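Local coordinates for HydG protein (Carboxydothermus hydrogenoformans, PDB 4RTB), which is a radical SAM enzyme with an iron-sulfur cluster that takes part in [FeFe]-hydrogenase maturation as a CO and cyanide synthase, at residues I79-A84 and V337-S342. Numbering follows the deposited sequence.
Sequences ILFWQA and VELGVS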
loop_
_atom_site.group_PDB
_atom_site.type_symbol
_atom_site.label_atom_id
_atom_site.label_comp_id
_atom_site.label_asym_id
_atom_site.label_seq_id
_atom_site.Cartn_x
_atom_site.Cartn_y
_atom_site.Cartn_z
ATOM N N ILE A 79 -7.859 -23.553 0.463
ATOM C CA ILE A 79 -7.281 -23.575 1.806
ATOM C C ILE A 79 -6.372 -22.358 2.023
ATOM O O ILE A 79 -6.312 -21.804 3.127
ATOM C CB ILE A 79 -6.494 -24.891 2.078
ATOM C CG1 ILE A 79 -6.008 -24.949 3.531
ATOM C CG2 ILE A 79 -5.321 -25.050 1.123
ATOM C CD1 ILE A 79 -7.117 -24.942 4.560
ATOM N N LEU A 80 -5.689 -21.934 0.962
ATOM C CA LEU A 80 -4.860 -20.736 1.018
ATOM C C LEU A 80 -5.704 -19.518 1.365
ATOM O O LEU A 80 -5.393 -18.781 2.306
ATOM C CB LEU A 80 -4.138 -20.517 -0.313
ATOM C CG LEU A 80 -3.443 -19.173 -0.551
ATOM C CD1 LEU A 80 -2.294 -18.960 0.422
ATOM C CD2 LEU A 80 -2.957 -19.078 -1.991
ATOM N N PHE A 81 -6.779 -19.321 0.608
ATOM C CA PHE A 81 -7.671 -18.189 0.829
ATOM C C PHE A 81 -8.285 -18.254 2.220
ATOM O O PHE A 81 -8.372 -17.241 2.919
ATOM C CB PHE A 81 -8.769 -18.147 -0.238
ATOM C CG PHE A 81 -8.256 -17.873 -1.626
ATOM C CD1 PHE A 81 -6.961 -17.418 -1.825
ATOM C CD2 PHE A 81 -9.070 -18.061 -2.730
ATOM C CE1 PHE A 81 -6.486 -17.161 -3.096
ATOM C CE2 PHE A 81 -8.601 -17.805 -4.008
ATOM C CZ PHE A 81 -7.307 -17.355 -4.189
ATOM N N TRP A 82 -8.702 -19.454 2.614
ATOM C CA TRP A 82 -9.264 -19.687 3.941
ATOM C C TRP A 82 -8.318 -19.195 5.040
ATOM O O TRP A 82 -8.704 -18.392 5.906
ATOM C CB TRP A 82 -9.568 -21.175 4.114
ATOM C CG TRP A 82 -10.337 -21.519 5.345
ATOM C CD1 TRP A 82 -11.654 -21.259 5.590
ATOM C CD2 TRP A 82 -9.846 -22.214 6.494
ATOM N NE1 TRP A 82 -12.010 -21.737 6.826
ATOM C CE2 TRP A 82 -10.915 -22.331 7.402
ATOM C CE3 TRP A 82 -8.601 -22.745 6.846
ATOM C CZ2 TRP A 82 -10.781 -22.956 8.639
ATOM C CZ3 TRP A 82 -8.467 -23.366 8.074
ATOM C CH2 TRP A 82 -9.550 -23.468 8.955
ATOM N N GLN A 83 -7.073 -19.662 4.983
ATOM C CA GLN A 83 -6.055 -19.233 5.937
ATOM C C GLN A 83 -5.819 -17.725 5.896
ATOM O O GLN A 83 -5.665 -17.088 6.940
ATOM C CB GLN A 83 -4.740 -19.966 5.683
ATOM C CG GLN A 83 -4.474 -21.087 6.666
ATOM C CD GLN A 83 -4.409 -20.598 8.099
ATOM O OE1 GLN A 83 -3.888 -19.517 8.376
ATOM N NE2 GLN A 83 -4.947 -21.391 9.020
ATOM N N ALA A 84 -5.794 -17.161 4.691
ATOM C CA ALA A 84 -5.588 -15.725 4.525
ATOM C C ALA A 84 -6.666 -14.921 5.253
ATOM O O ALA A 84 -6.353 -14.005 6.024
ATOM C CB ALA A 84 -5.561 -15.361 3.050
ATOM N N VAL A 337 -9.772 -7.065 0.339
ATOM C CA VAL A 337 -9.839 -6.628 1.729
ATOM C C VAL A 337 -10.107 -7.837 2.635
ATOM O O VAL A 337 -9.504 -7.959 3.703
ATOM C CB VAL A 337 -10.919 -5.542 1.947
ATOM C CG1 VAL A 337 -11.024 -5.180 3.418
ATOM C CG2 VAL A 337 -10.601 -4.303 1.118
ATOM N N GLU A 338 -10.991 -8.733 2.196
ATOM C CA GLU A 338 -11.257 -9.980 2.922
ATOM C C GLU A 338 -9.995 -10.832 3.082
ATOM O O GLU A 338 -9.779 -11.444 4.132
ATOM C CB GLU A 338 -12.337 -10.811 2.209
ATOM C CG GLU A 338 -13.780 -10.537 2.629
ATOM C CD GLU A 338 -14.796 -11.280 1.764
ATOM O OE1 GLU A 338 -14.749 -12.530 1.707
ATOM O OE2 GLU A 338 -15.644 -10.609 1.136
ATOM N N LEU A 339 -9.167 -10.867 2.040
ATOM C CA LEU A 339 -8.049 -11.807 1.989
ATOM C C LEU A 339 -6.718 -11.295 2.553
ATOM O O LEU A 339 -5.771 -12.072 2.680
ATOM C CB LEU A 339 -7.828 -12.272 0.548
ATOM C CG LEU A 339 -8.495 -13.589 0.151
ATOM C CD1 LEU A 339 -9.991 -13.410 -0.031
ATOM C CD2 LEU A 339 -7.863 -14.153 -1.107
ATOM N N GLY A 340 -6.624 -10.009 2.884
ATOM C CA GLY A 340 -5.405 -9.516 3.505
ATOM C C GLY A 340 -5.137 -8.020 3.498
ATOM O O GLY A 340 -4.451 -7.506 4.384
ATOM N N VAL A 341 -5.660 -7.327 2.492
ATOM C CA VAL A 341 -5.468 -5.886 2.351
ATOM C C VAL A 341 -5.940 -5.130 3.591
ATOM O O VAL A 341 -7.047 -5.354 4.074
ATOM C CB VAL A 341 -6.214 -5.353 1.111
ATOM C CG1 VAL A 341 -6.269 -3.834 1.116
ATOM C CG2 VAL A 341 -5.567 -5.876 -0.163
ATOM N N SER A 342 -5.100 -4.238 4.107
ATOM C CA SER A 342 -5.441 -3.483 5.308
ATOM C C SER A 342 -5.501 -1.980 5.051
ATOM O O SER A 342 -5.975 -1.220 5.898
ATOM C CB SER A 342 -4.438 -3.781 6.424
ATOM O OG SER A 342 -3.116 -3.494 6.008
#
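L339, the last residue of helix 330-339, lays its CD2 methyl over one face of the F81 ring on helix 74-91. L339 CD2 lies 3.9 Å from the centroid of the F81 ring, 29° off its normal, a CH-pi contact displaced toward the CG-CD1 side of the ring. The nearest ring atom to L339 CD2 is F81 CD1, at 3.5 Å. CG of F81 lies anti to the carbonyl carbon (chi1 -66°), beside the backbone N, which presents a ring face to the leucine methyl. One turn further along the same helix, A84 points at the facing segment, and its CB meets the carbonyl O of L339 at 3.3 Å; the CA atoms of A84 and L339, 5.3 Å apart, are the nearest pair across the two segments. No hydrogen bond joins the segments. Helix 303-316 backs this buried spot, with A311 against A84 and V310 against L339. On the looser side, partly exposed E338 forms a long, weak ion pair with R85. Just after the helix, G340 leaves helical geometry with a positive phi, and the chain runs on into strand 343-345. The contact thus joins the N-terminal helical region to the helical layer outside the parallel sheet of the radical SAM barrel.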